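Local atomic coordinates of citrate synthase (Metallosphaera sedula, PDB entry 6ABW), a protein that probably catalyses the condensation of oxaloacetate with acetyl-CoA and water to citrate and CoA, a step of the tricarboxylic acid cycle. Residues K166-A171 and K183-A188; S252-K257 and E308-E313; K285-I290 and K299-A304. All blocks are in the same frame, centred on the assembly; numbering follows the deposited sequence.

Contact 1. Residues K166-A171 and K183-A188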
ATOM      1  N   LYS A 166      -3.950  17.259  23.003  1.00 12.79           N
ATOM      2  CA  LYS A 166      -4.752  16.939  24.178  1.00 13.11           C
ATOM      3  C   LYS A 166      -5.905  15.955  23.909  1.00 12.30           C
ATOM      4  O   LYS A 166      -6.090  15.012  24.672  1.00 12.34           O
ATOM      5  CB  LYS A 166      -5.294  18.245  24.847  1.00 14.92           C
ATOM      6  CG  LYS A 166      -5.887  17.950  26.180  1.00 19.12           C
ATOM      7  CD  LYS A 166      -6.428  19.244  26.770  1.00 24.12           C
ATOM      8  CE  LYS A 166      -7.138  18.923  28.079  1.00 29.96           C
ATOM      9  NZ  LYS A 166      -7.316  20.217  28.849  1.00 32.68           N
ATOM     10  N   SER A 167      -6.604  16.155  22.828  1.00 12.34           N
ATOM     11  CA  SER A 167      -7.712  15.254  22.422  1.00 12.57           C
ATOM     12  C   SER A 167      -7.227  13.827  22.199  1.00 11.49           C
ATOM     13  O   SER A 167      -7.883  12.841  22.644  1.00 11.92           O
ATOM     14  CB  SER A 167      -8.437  15.782  21.196  1.00 15.01           C
ATOM     15  OG  SER A 167      -9.081  17.018  21.457  1.00 15.22           O
ATOM     16  N   PHE A 168      -6.034  13.719  21.602  1.00 11.38           N
ATOM     17  CA  PHE A 168      -5.412  12.415  21.322  1.00 10.25           C
ATOM     18  C   PHE A 168      -5.003  11.702  22.632  1.00 10.90           C
ATOM     19  O   PHE A 168      -5.319  10.514  22.893  1.00  9.98           O
ATOM     20  CB  PHE A 168      -4.228  12.593  20.324  1.00 10.22           C
ATOM     21  CG  PHE A 168      -3.441  11.332  20.178  1.00 10.08           C
ATOM     22  CD1 PHE A 168      -4.053  10.202  19.629  1.00 10.56           C
ATOM     23  CD2 PHE A 168      -2.106  11.211  20.674  1.00  9.88           C
ATOM     24  CE1 PHE A 168      -3.376   9.003  19.508  1.00 10.67           C
ATOM     25  CE2 PHE A 168      -1.432  10.005  20.560  1.00  9.34           C
ATOM     26  CZ  PHE A 168      -2.056   8.904  19.949  1.00  9.93           C
ATOM     27  N   LEU A 169      -4.369  12.443  23.555  1.00 11.55           N
ATOM     28  CA  LEU A 169      -3.984  11.876  24.835  1.00 11.88           C
ATOM     29  C   LEU A 169      -5.177  11.497  25.720  1.00 12.46           C
ATOM     30  O   LEU A 169      -5.150  10.462  26.358  1.00 12.55           O
ATOM     31  CB  LEU A 169      -3.062  12.797  25.587  1.00 12.22           C
ATOM     32  CG  LEU A 169      -1.672  13.078  25.008  1.00 13.62           C
ATOM     33  CD1 LEU A 169      -1.008  14.190  25.805  1.00 15.93           C
ATOM     34  CD2 LEU A 169      -0.816  11.834  24.995  1.00 14.71           C
ATOM     35  N   LYS A 170      -6.217  12.316  25.729  1.00 12.67           N
ATOM     36  CA  LYS A 170      -7.414  11.971  26.464  1.00 15.95           C
ATOM     37  C   LYS A 170      -8.132  10.767  25.922  1.00 15.30           C
ATOM     38  O   LYS A 170      -8.588   9.939  26.700  1.00 16.85           O
ATOM     39  CB  LYS A 170      -8.364  13.155  26.494  1.00 20.54           C
ATOM     40  CG  LYS A 170      -7.895  14.253  27.387  1.00 25.64           C
ATOM     41  CD  LYS A 170      -9.040  15.291  27.527  1.00 35.43           C
ATOM     42  CE  LYS A 170     -10.186  14.746  28.408  1.00 42.42           C
ATOM     43  NZ  LYS A 170     -11.416  15.573  28.293  1.00 49.87           N
ATOM     44  N   ALA A 171      -8.212  10.621  24.598  1.00 14.51           N
ATOM     45  CA  ALA A 171      -8.834   9.425  24.011  1.00 14.43           C
ATOM     46  C   ALA A 171      -7.985   8.202  24.314  1.00 14.65           C
ATOM     47  O   ALA A 171      -8.492   7.135  24.745  1.00 15.20           O
ATOM     48  CB  ALA A 171      -9.016   9.588  22.495  1.00 14.40           C
ATOM     49  N   LYS A 183       2.149  19.451  25.875  1.00 13.09           N
ATOM     50  CA  LYS A 183       3.118  20.168  25.098  1.00 13.45           C
ATOM     51  C   LYS A 183       4.143  19.135  24.473  1.00 10.97           C
ATOM     52  O   LYS A 183       4.661  19.327  23.322  1.00 11.39           O
ATOM     53  CB  LYS A 183       3.807  21.202  25.976  1.00 17.24           C
ATOM     54  CG  LYS A 183       4.945  21.923  25.267  1.00 20.31           C
ATOM     55  CD  LYS A 183       4.533  22.866  24.139  1.00 26.21           C
ATOM     56  CE  LYS A 183       5.702  23.666  23.521  1.00 27.47           C
ATOM     57  NZ  LYS A 183       5.201  24.423  22.350  1.00 29.68           N
ATOM     58  N   ALA A 184       4.482  18.126  25.216  1.00 10.17           N
ATOM     59  CA  ALA A 184       5.472  17.094  24.740  1.00 10.67           C
ATOM     60  C   ALA A 184       4.882  16.351  23.539  1.00  9.91           C
ATOM     61  O   ALA A 184       5.555  16.038  22.589  1.00  9.21           O
ATOM     62  CB  ALA A 184       5.826  16.120  25.857  1.00 11.31           C
ATOM     63  N   MET A 185       3.628  16.025  23.633  1.00 11.29           N
ATOM     64  CA  MET A 185       2.928  15.273  22.522  1.00 12.07           C
ATOM     65  C   MET A 185       2.816  16.163  21.313  1.00 10.77           C
ATOM     66  O   MET A 185       3.067  15.749  20.170  1.00 11.41           O
ATOM     67  CB  MET A 185       1.590  14.772  23.031  1.00 12.95           C
ATOM     68  CG  MET A 185       0.829  13.949  21.963  1.00 14.64           C
ATOM     69  SD  MET A 185       1.608  12.331  21.769  1.00 17.74           S
ATOM     70  CE  MET A 185       1.684  12.172  19.995  1.00 17.69           C
ATOM     71  N   ASP A 186       2.484  17.440  21.512  1.00 10.22           N
ATOM     72  CA  ASP A 186       2.405  18.380  20.446  1.00 11.83           C
ATOM     73  C   ASP A 186       3.757  18.516  19.762  1.00 11.44           C
ATOM     74  O   ASP A 186       3.886  18.539  18.485  1.00 11.00           O
ATOM     75  CB  ASP A 186       1.918  19.782  20.977  1.00 14.52           C
ATOM     76  CG  ASP A 186       1.665  20.733  19.867  1.00 18.32           C
ATOM     77  OD1 ASP A 186       0.663  20.538  19.078  1.00 19.11           O
ATOM     78  OD2 ASP A 186       2.516  21.656  19.717  1.00 19.45           O
ATOM     79  N   ALA A 187       4.790  18.628  20.576  1.00 10.62           N
ATOM     80  CA  ALA A 187       6.142  18.712  20.000  1.00 10.70           C
ATOM     81  C   ALA A 187       6.477  17.478  19.113  1.00  9.93           C
ATOM     82  O   ALA A 187       7.060  17.599  18.019  1.00 10.17           O
ATOM     83  CB  ALA A 187       7.188  18.894  21.103  1.00 12.11           C
ATOM     84  N   ALA A 188       6.198  16.299  19.642  1.00  9.57           N
ATOM     85  CA  ALA A 188       6.479  15.021  18.974  1.00  9.54           C
ATOM     86  C   ALA A 188       5.761  14.972  17.650  1.00  9.72           C
ATOM     87  O   ALA A 188       6.316  14.550  16.665  1.00  9.75           O
ATOM     88  CB  ALA A 188       6.053  13.870  19.845  1.00  9.92           C
TER
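Met185 reaches out of its helix and lies against two neighbouring side chains of the other, Phe168 and Leu169. Its far end serves the phenylalanine. The methyl carbon CE of Met185 comes to 3.8 Å from CE2 of Phe168, while SD is 4.0 Å from CD2 of the same ring. The sulfur is 5.2 Å from the centroid of the Phe168 ring and 83° off its normal, so this is a Met-aromatic contact at the ring edge and not over a face. The two side chains cross at about a right angle. Nearer the backbone, Met185 CB meets Leu169 CD1 at 3.8 Å, and Met185 CG sits 4.0 Å from Leu169 CD2. Leucine lies mainly along the root of the methionine chain and reaches the sulfur with CD2, while phenylalanine meets only SD and CE. The torsions account for this: Met185 CG is anti to the backbone N, which carries the chain across, a bend at chi2 (73°) turns SD toward the ring, and a second at chi3 places CE.

These contacts join helix 164-173 to helix 179-191, successive helices connected by a short loop in the mostly helical citrate synthase fold. No hydrogen bond spans the two segments, and the touching residues are all buried, so the junction is held by apolar packing.

Further out, the Phe168 side chain also packs on Val143 and Ala144 of helix 128-151 and on Leu345 and Leu348 of helix 342-365, which makes it a meeting point of four helices. Polar groups of both helices have partners outside the contact: Ser167 OG bonds to Glu159 O and Ser161 OG, and Asp186 OD1 accepts a hydrogen bond from the backbone N of Phe56.

Contact 2. Residues S252-K257 and E308-E313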
ATOM      1  N   SER A 252      28.527  -0.829  31.999  1.00 16.51           N
ATOM      2  CA  SER A 252      28.800  -2.236  31.738  1.00 17.20           C
ATOM      3  C   SER A 252      28.172  -2.749  30.436  1.00 16.70           C
ATOM      4  O   SER A 252      28.865  -3.422  29.644  1.00 18.10           O
ATOM      5  CB  SER A 252      28.404  -3.135  32.950  1.00 17.86           C
ATOM      6  OG  SER A 252      28.471  -4.505  32.604  1.00 19.62           O
ATOM      7  N   TRP A 253      26.899  -2.413  30.201  1.00 13.78           N
ATOM      8  CA  TRP A 253      26.253  -2.740  28.969  1.00 14.27           C
ATOM      9  C   TRP A 253      27.026  -2.151  27.764  1.00 13.40           C
ATOM     10  O   TRP A 253      27.210  -2.834  26.757  1.00 16.57           O
ATOM     11  CB  TRP A 253      24.826  -2.256  28.985  1.00 13.88           C
ATOM     12  CG  TRP A 253      24.007  -2.577  27.776  1.00 14.51           C
ATOM     13  CD1 TRP A 253      23.122  -3.610  27.632  1.00 15.97           C
ATOM     14  CD2 TRP A 253      23.932  -1.798  26.569  1.00 14.20           C
ATOM     15  NE1 TRP A 253      22.569  -3.571  26.370  1.00 17.03           N
ATOM     16  CE2 TRP A 253      23.032  -2.452  25.714  1.00 15.77           C
ATOM     17  CE3 TRP A 253      24.565  -0.601  26.122  1.00 13.25           C
ATOM     18  CZ2 TRP A 253      22.699  -1.954  24.459  1.00 15.14           C
ATOM     19  CZ3 TRP A 253      24.243  -0.114  24.859  1.00 14.12           C
ATOM     20  CH2 TRP A 253      23.338  -0.795  24.021  1.00 13.74           C
ATOM     21  N   PHE A 254      27.409  -0.911  27.893  1.00 13.56           N
ATOM     22  CA  PHE A 254      28.121  -0.194  26.781  1.00 14.34           C
ATOM     23  C   PHE A 254      29.481  -0.887  26.567  1.00 16.30           C
ATOM     24  O   PHE A 254      29.844  -1.167  25.417  1.00 15.51           O
ATOM     25  CB  PHE A 254      28.344   1.271  27.123  1.00 13.88           C
ATOM     26  CG  PHE A 254      28.881   2.107  25.973  1.00 14.79           C
ATOM     27  CD1 PHE A 254      28.040   2.672  25.020  1.00 15.59           C
ATOM     28  CD2 PHE A 254      30.215   2.399  25.888  1.00 16.09           C
ATOM     29  CE1 PHE A 254      28.575   3.465  23.946  1.00 14.50           C
ATOM     30  CE2 PHE A 254      30.721   3.217  24.877  1.00 15.54           C
ATOM     31  CZ  PHE A 254      29.899   3.729  23.899  1.00 14.95           C
ATOM     32  N   LYS A 255      30.207  -1.187  27.653  1.00 18.48           N
ATOM     33  CA  LYS A 255      31.496  -1.952  27.527  1.00 21.19           C
ATOM     34  C   LYS A 255      31.352  -3.289  26.793  1.00 22.33           C
ATOM     35  O   LYS A 255      32.086  -3.614  25.824  1.00 23.14           O
ATOM     36  CB  LYS A 255      32.154  -2.088  28.891  1.00 23.71           C
ATOM     37  CG  LYS A 255      33.514  -2.824  28.886  1.00 28.35           C
ATOM     38  CD  LYS A 255      34.493  -2.276  27.850  1.00 29.08           C
ATOM     39  CE  LYS A 255      35.848  -3.002  27.885  1.00 35.72           C
ATOM     40  NZ  LYS A 255      36.672  -2.461  28.965  1.00 43.38           N
ATOM     41  N   ARG A 256      30.346  -4.053  27.181  1.00 22.76           N
ATOM     42  CA  ARG A 256      30.101  -5.375  26.628  1.00 25.46           C
ATOM     43  C   ARG A 256      29.539  -5.375  25.198  1.00 26.50           C
ATOM     44  O   ARG A 256      30.098  -6.006  24.324  1.00 25.37           O
ATOM     45  CB  ARG A 256      29.227  -6.179  27.647  1.00 28.74           C
ATOM     46  CG  ARG A 256      29.884  -6.292  29.082  1.00 32.66           C
ATOM     47  CD  ARG A 256      28.933  -6.711  30.235  1.00 35.08           C
ATOM     48  NE  ARG A 256      27.717  -7.306  29.690  1.00 40.38           N
ATOM     49  CZ  ARG A 256      26.469  -6.802  29.772  1.00 43.93           C
ATOM     50  NH1 ARG A 256      25.490  -7.420  29.117  1.00 46.69           N
ATOM     51  NH2 ARG A 256      26.156  -5.738  30.522  1.00 44.03           N
ATOM     52  N   LYS A 257      28.461  -4.626  24.917  1.00 22.52           N
ATOM     53  CA  LYS A 257      27.757  -4.680  23.666  1.00 22.60           C
ATOM     54  C   LYS A 257      28.386  -3.806  22.569  1.00 22.54           C
ATOM     55  O   LYS A 257      28.370  -4.187  21.404  1.00 22.74           O
ATOM     56  CB  LYS A 257      26.294  -4.290  23.823  1.00 26.91           C
ATOM     57  CG  LYS A 257      25.536  -5.072  24.888  1.00 34.91           C
ATOM     58  CD  LYS A 257      25.191  -6.494  24.464  1.00 45.20           C
ATOM     59  CE  LYS A 257      24.614  -7.299  25.633  1.00 52.99           C
ATOM     60  NZ  LYS A 257      24.505  -8.742  25.273  1.00 57.40           N
ATOM     61  N   GLU A 308      23.962   8.486  25.969  1.00 12.74           N
ATOM     62  CA  GLU A 308      24.287   9.555  25.056  1.00 13.42           C
ATOM     63  C   GLU A 308      25.711  10.057  25.318  1.00 13.45           C
ATOM     64  O   GLU A 308      26.495  10.302  24.397  1.00 14.04           O
ATOM     65  CB  GLU A 308      23.284  10.726  25.271  1.00 13.62           C
ATOM     66  CG  GLU A 308      23.584  11.951  24.371  1.00 15.60           C
ATOM     67  CD  GLU A 308      22.742  13.194  24.686  1.00 15.24           C
ATOM     68  OE1 GLU A 308      21.982  13.288  25.684  1.00 18.85           O
ATOM     69  OE2 GLU A 308      22.908  14.117  23.903  1.00 22.22           O
ATOM     70  N   GLU A 309      26.039  10.216  26.584  1.00 12.88           N
ATOM     71  CA  GLU A 309      27.384  10.702  26.975  1.00 15.87           C
ATOM     72  C   GLU A 309      28.461   9.727  26.513  1.00 14.84           C
ATOM     73  O   GLU A 309      29.467  10.090  25.885  1.00 14.87           O
ATOM     74  CB  GLU A 309      27.498  10.850  28.512  1.00 19.85           C
ATOM     75  CG  GLU A 309      28.838  11.453  28.906  1.00 28.85           C
ATOM     76  CD  GLU A 309      28.892  12.005  30.330  1.00 39.99           C
ATOM     77  OE1 GLU A 309      28.703  11.191  31.286  1.00 48.37           O
ATOM     78  OE2 GLU A 309      29.175  13.240  30.493  1.00 52.78           O
ATOM     79  N   LEU A 310      28.242   8.466  26.848  1.00 13.62           N
ATOM     80  CA  LEU A 310      29.181   7.389  26.368  1.00 14.95           C
ATOM     81  C   LEU A 310      29.292   7.359  24.851  1.00 13.40           C
ATOM     82  O   LEU A 310      30.401   7.285  24.268  1.00 14.56           O
ATOM     83  CB  LEU A 310      28.759   6.011  26.891  1.00 15.38           C
ATOM     84  CG  LEU A 310      28.743   5.859  28.421  1.00 16.37           C
ATOM     85  CD1 LEU A 310      28.158   4.521  28.838  1.00 17.69           C
ATOM     86  CD2 LEU A 310      30.127   6.009  28.992  1.00 20.07           C
ATOM     87  N   GLY A 311      28.139   7.420  24.160  1.00 11.61           N
ATOM     88  CA  GLY A 311      28.139   7.413  22.712  1.00 10.95           C
ATOM     89  C   GLY A 311      28.824   8.597  22.040  1.00 12.26           C
ATOM     90  O   GLY A 311      29.567   8.396  21.067  1.00 13.86           O
ATOM     91  N   VAL A 312      28.568   9.794  22.512  1.00 11.32           N
ATOM     92  CA  VAL A 312      29.234  10.968  21.881  1.00 13.16           C
ATOM     93  C   VAL A 312      30.743  10.934  22.179  1.00 15.43           C
ATOM     94  O   VAL A 312      31.580  11.233  21.298  1.00 15.59           O
ATOM     95  CB  VAL A 312      28.575  12.300  22.319  1.00 15.10           C
ATOM     96  CG1 VAL A 312      29.385  13.517  21.791  1.00 15.57           C
ATOM     97  CG2 VAL A 312      27.116  12.327  21.787  1.00 15.58           C
ATOM     98  N   GLU A 313      31.089  10.582  23.407  1.00 18.44           N
ATOM     99  CA  GLU A 313      32.543  10.415  23.780  1.00 23.16           C
ATOM    100  C   GLU A 313      33.243   9.411  22.834  1.00 20.60           C
ATOM    101  O   GLU A 313      34.319   9.701  22.274  1.00 22.57           O
ATOM    102  CB  GLU A 313      32.640  10.017  25.267  1.00 26.73           C
ATOM    103  CG  GLU A 313      34.062  10.036  25.814  1.00 39.01           C
ATOM    104  CD  GLU A 313      34.338   9.064  26.992  1.00 48.60           C
ATOM    105  OE1 GLU A 313      33.401   8.443  27.608  1.00 50.48           O
ATOM    106  OE2 GLU A 313      35.549   8.926  27.315  1.00 54.50           O
TER
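Leu310 sets its CB squarely on the ring of Phe254. The carbon lies 3.7 Å from the centroid of the Phe254 ring and only 3° off the normal, a centred CH-pi contact in which all six ring carbons have a similar approach. Phe254 holds CG anti to its backbone nitrogen (chi1 -172°), which projects the ring from helix 250-260 toward helix 295-315. Leu310 makes the other choice: with chi1 at -61° its CG is anti to the carbonyl carbon, and the branch runs back along the phenylalanine side chain until CD1 is 3.7 Å from Phe254 CB. The two side chains therefore slide past each other in opposite directions, each end lying near the other's root.

The far rim of the ring reaches the backbone. Phe254 CZ is 3.6 Å from Leu310 O, and Phe254 CE1 is 4.0 Å from Gly311 N, where the glycine adds no side chain of its own. Leu307 and Thr314, one turn to either side along helix 295-315, also touch Phe254. On helix 250-260 a weak, in-plane hydrogen bond from Arg256 NH2 to Ser252 OG, 3.3 Å long, lies away from the interface.

Both helices belong to the region corresponding to the small domain of citrate synthases, and the contact stands close to the acetyl-CoA pocket. Gly311 lies about 4 Å from the side chains of Leu265 and Phe268, which bind acetyl-CoA, and about 8 Å from the bound acetyl-CoA, nearest atoms in each case.

With no hydrogen bond or salt bridge between the segments, their attachment rests mainly on CH-pi and dispersion contact of the ring with the leucine and with the backbone beside it, and so depends on the close fit of these shapes more than on any directed polar bond.

Contact 3. Residues K285-I290 and K299-A304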
ATOM      1  N   LYS A 285      14.749  17.672  25.387  1.00 15.58           N
ATOM      2  CA  LYS A 285      14.203  18.755  26.209  1.00 17.79           C
ATOM      3  C   LYS A 285      12.886  18.331  26.792  1.00 16.93           C
ATOM      4  O   LYS A 285      12.655  18.456  28.001  1.00 18.85           O
ATOM      5  CB  LYS A 285      14.027  19.962  25.332  1.00 20.60           C
ATOM      6  CG  LYS A 285      13.372  21.199  25.940  1.00 25.98           C
ATOM      7  CD  LYS A 285      13.216  22.207  24.782  1.00 31.25           C
ATOM      8  CE  LYS A 285      13.293  23.671  25.186  1.00 38.92           C
ATOM      9  NZ  LYS A 285      12.005  24.074  25.781  1.00 41.40           N
ATOM     10  N   TYR A 286      12.006  17.781  25.927  1.00 15.13           N
ATOM     11  CA  TYR A 286      10.693  17.428  26.351  1.00 16.35           C
ATOM     12  C   TYR A 286      10.682  16.164  27.154  1.00 17.93           C
ATOM     13  O   TYR A 286       9.858  16.035  28.019  1.00 23.23           O
ATOM     14  CB  TYR A 286       9.679  17.416  25.172  1.00 17.17           C
ATOM     15  CG  TYR A 286       9.354  18.822  24.752  1.00 17.88           C
ATOM     16  CD1 TYR A 286       8.457  19.627  25.511  1.00 19.73           C
ATOM     17  CD2 TYR A 286       9.987  19.397  23.732  1.00 18.18           C
ATOM     18  CE1 TYR A 286       8.205  20.924  25.147  1.00 21.24           C
ATOM     19  CE2 TYR A 286       9.740  20.697  23.352  1.00 21.85           C
ATOM     20  CZ  TYR A 286       8.856  21.468  24.076  1.00 22.72           C
ATOM     21  OH  TYR A 286       8.717  22.796  23.637  1.00 28.38           O
ATOM     22  N   ALA A 287      11.642  15.252  26.940  1.00 16.53           N
ATOM     23  CA  ALA A 287      11.741  14.051  27.744  1.00 18.57           C
ATOM     24  C   ALA A 287      12.047  14.308  29.245  1.00 20.48           C
ATOM     25  O   ALA A 287      11.531  13.646  30.106  1.00 20.57           O
ATOM     26  CB  ALA A 287      12.817  13.153  27.177  1.00 18.11           C
ATOM     27  N   LYS A 288      12.926  15.273  29.482  1.00 23.20           N
ATOM     28  CA  LYS A 288      13.383  15.667  30.821  1.00 27.87           C
ATOM     29  C   LYS A 288      12.230  16.086  31.736  1.00 26.15           C
ATOM     30  O   LYS A 288      11.956  15.489  32.749  1.00 27.54           O
ATOM     31  CB  LYS A 288      14.377  16.813  30.677  1.00 31.74           C
ATOM     32  CG  LYS A 288      14.867  17.296  32.040  1.00 38.72           C
ATOM     33  CD  LYS A 288      16.304  17.761  32.000  1.00 42.47           C
ATOM     34  CE  LYS A 288      16.772  17.914  33.446  1.00 47.31           C
ATOM     35  NZ  LYS A 288      18.166  18.408  33.429  1.00 52.74           N
ATOM     36  N   VAL A 289      11.453  17.025  31.283  1.00 29.17           N
ATOM     37  CA  VAL A 289      10.269  17.456  32.016  1.00 29.56           C
ATOM     38  C   VAL A 289       9.288  16.358  32.456  1.00 29.24           C
ATOM     39  O   VAL A 289       9.012  16.129  33.650  1.00 29.23           O
ATOM     40  CB  VAL A 289       9.489  18.445  31.110  1.00 35.20           C
ATOM     41  CG1 VAL A 289       8.360  19.100  31.907  1.00 35.49           C
ATOM     42  CG2 VAL A 289      10.438  19.453  30.453  1.00 34.23           C
ATOM     43  N   ILE A 290       8.750  15.633  31.480  1.00 23.33           N
ATOM     44  CA  ILE A 290       7.702  14.690  31.793  1.00 21.69           C
ATOM     45  C   ILE A 290       8.205  13.367  32.367  1.00 20.16           C
ATOM     46  O   ILE A 290       7.429  12.630  32.982  1.00 22.79           O
ATOM     47  CB  ILE A 290       6.776  14.420  30.563  1.00 20.98           C
ATOM     48  CG1 ILE A 290       7.575  13.877  29.383  1.00 20.24           C
ATOM     49  CG2 ILE A 290       6.075  15.704  30.152  1.00 21.15           C
ATOM     50  CD1 ILE A 290       6.695  13.346  28.292  1.00 22.31           C
ATOM     51  N   LYS A 299      13.942   6.591  35.177  1.00 15.58           N
ATOM     52  CA  LYS A 299      15.006   5.644  35.070  1.00 18.13           C
ATOM     53  C   LYS A 299      15.494   5.518  33.606  1.00 15.70           C
ATOM     54  O   LYS A 299      16.732   5.529  33.327  1.00 14.91           O
ATOM     55  CB  LYS A 299      14.460   4.324  35.618  1.00 23.91           C
ATOM     56  CG  LYS A 299      15.392   3.188  35.820  1.00 31.60           C
ATOM     57  CD  LYS A 299      14.627   1.928  36.240  1.00 34.28           C
ATOM     58  CE  LYS A 299      13.797   1.342  35.081  1.00 40.75           C
ATOM     59  NZ  LYS A 299      13.538  -0.126  35.251  1.00 43.02           N
ATOM     60  N   TYR A 300      14.541   5.409  32.673  1.00 14.44           N
ATOM     61  CA  TYR A 300      14.885   5.292  31.239  1.00 13.76           C
ATOM     62  C   TYR A 300      15.529   6.547  30.697  1.00 12.01           C
ATOM     63  O   TYR A 300      16.447   6.435  29.914  1.00 12.25           O
ATOM     64  CB  TYR A 300      13.655   4.820  30.442  1.00 14.57           C
ATOM     65  CG  TYR A 300      13.266   3.393  30.763  1.00 15.25           C
ATOM     66  CD1 TYR A 300      14.220   2.356  30.850  1.00 16.99           C
ATOM     67  CD2 TYR A 300      11.958   3.071  31.055  1.00 17.12           C
ATOM     68  CE1 TYR A 300      13.854   1.055  31.175  1.00 18.31           C
ATOM     69  CE2 TYR A 300      11.579   1.761  31.342  1.00 18.27           C
ATOM     70  CZ  TYR A 300      12.530   0.753  31.357  1.00 19.49           C
ATOM     71  OH  TYR A 300      12.203  -0.556  31.625  1.00 22.04           O
ATOM     72  N   PHE A 301      15.093   7.710  31.122  1.00 12.27           N
ATOM     73  CA  PHE A 301      15.641   8.985  30.736  1.00 12.85           C
ATOM     74  C   PHE A 301      17.080   9.072  31.247  1.00 12.92           C
ATOM     75  O   PHE A 301      17.971   9.418  30.505  1.00 13.75           O
ATOM     76  CB  PHE A 301      14.841  10.199  31.243  1.00 15.27           C
ATOM     77  CG  PHE A 301      15.502  11.511  30.943  1.00 17.45           C
ATOM     78  CD1 PHE A 301      15.511  12.021  29.654  1.00 18.30           C
ATOM     79  CD2 PHE A 301      16.185  12.216  31.929  1.00 23.03           C
ATOM     80  CE1 PHE A 301      16.119  13.238  29.328  1.00 21.08           C
ATOM     81  CE2 PHE A 301      16.877  13.409  31.604  1.00 24.17           C
ATOM     82  CZ  PHE A 301      16.824  13.926  30.309  1.00 23.54           C
ATOM     83  N   GLU A 302      17.297   8.604  32.481  1.00 13.73           N
ATOM     84  CA  GLU A 302      18.654   8.611  33.078  1.00 14.26           C
ATOM     85  C   GLU A 302      19.559   7.653  32.374  1.00 13.38           C
ATOM     86  O   GLU A 302      20.701   7.962  32.136  1.00 13.97           O
ATOM     87  CB  GLU A 302      18.590   8.284  34.579  1.00 16.91           C
ATOM     88  CG  GLU A 302      17.878   9.412  35.331  1.00 21.84           C
ATOM     89  CD  GLU A 302      17.904   9.287  36.864  1.00 33.70           C
ATOM     90  OE1 GLU A 302      18.513   8.293  37.370  1.00 36.98           O
ATOM     91  OE2 GLU A 302      17.299  10.184  37.554  1.00 41.24           O
ATOM     92  N   ILE A 303      19.055   6.479  32.002  1.00 13.16           N
ATOM     93  CA  ILE A 303      19.870   5.538  31.222  1.00 13.07           C
ATOM     94  C   ILE A 303      20.201   6.132  29.843  1.00 11.99           C
ATOM     95  O   ILE A 303      21.330   6.074  29.384  1.00 11.82           O
ATOM     96  CB  ILE A 303      19.163   4.194  31.040  1.00 12.91           C
ATOM     97  CG1 ILE A 303      19.068   3.448  32.384  1.00 13.78           C
ATOM     98  CG2 ILE A 303      19.910   3.377  30.002  1.00 13.40           C
ATOM     99  CD1 ILE A 303      17.934   2.444  32.401  1.00 12.76           C
ATOM    100  N   ALA A 304      19.191   6.715  29.179  1.00 11.44           N
ATOM    101  CA  ALA A 304      19.437   7.321  27.844  1.00 11.11           C
ATOM    102  C   ALA A 304      20.473   8.421  27.911  1.00 11.04           C
ATOM    103  O   ALA A 304      21.374   8.480  27.063  1.00 10.80           O
ATOM    104  CB  ALA A 304      18.152   7.943  27.316  1.00 11.21           C
TER
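Phe301 lays its ring against helix 278-292 at Ala287 and Lys288. The packed side is the backbone of Lys288. Lys288 CA stands 4.1 Å from the centroid of the Phe301 ring, 18° off the normal, a CH-pi contact over one face but shifted toward the rim. Lys288 N comes to 3.8 Å from Phe301 CE1, and Lys288 CB is equally near CZ. Ala287 fills the inner end, its CB 3.8 Å from Phe301 CD1 in an oblique approach. Phe301 gets there because CG is anti to the backbone N (chi1 174°), which carries the ring across to helix 278-292.

Ala287 and Phe301 are buried, and Ala287 also packs on Val330 and Val331 of helix 325-335. The solvent side belongs to Lys288. Its CB touches the ring, but the rest of the chain extends outward, and NZ is 5.5 Å from the closest ring atom, Phe301 CE2; the lysine thus meets the ring through its backbone and CB, while its ammonium end leads away.

The two segments run in roughly opposite directions along helices 278-292 and 295-315, with a two-residue linker between them, so the pair forms a helical hairpin within the region matching the small domain of citrate synthases. Replacing Phe301 by an alanine would probably open a gap beside Ala287 and leave the backbone of Lys288 without its aromatic cover, letting the two arms of the hairpin shift against each other.

No hydrogen bond crosses between the segments. The small alanine allows the aromatic ring to come near the opposing backbone, and the resulting attraction, built from dispersion and weak CH-pi contact, has a buried inner end and an outer one that meets solvent.

From the N terminus, contact 1 closes first, across the short loop that joins helices 164-173 and 179-191. Contact 2 opens later, at helix 250-260, and closes a long excursion of 50 residues when helix 295-315 returns to it. Contact 3 is nested inside that excursion, closing the hairpin of helices 278-292 and 295-315; contacts 2 and 3 thus share helix 295-315, their centres about 17 Å apart. Contact 1 is joined to contact 3 by direct packing, with Ala184 against Ile290 and Ala187 against Tyr286, whereas contacts 1 and 2 do not touch. A continuous series of helices therefore runs from helix 164-173 to the neighbourhood of the acetyl-CoA pocket.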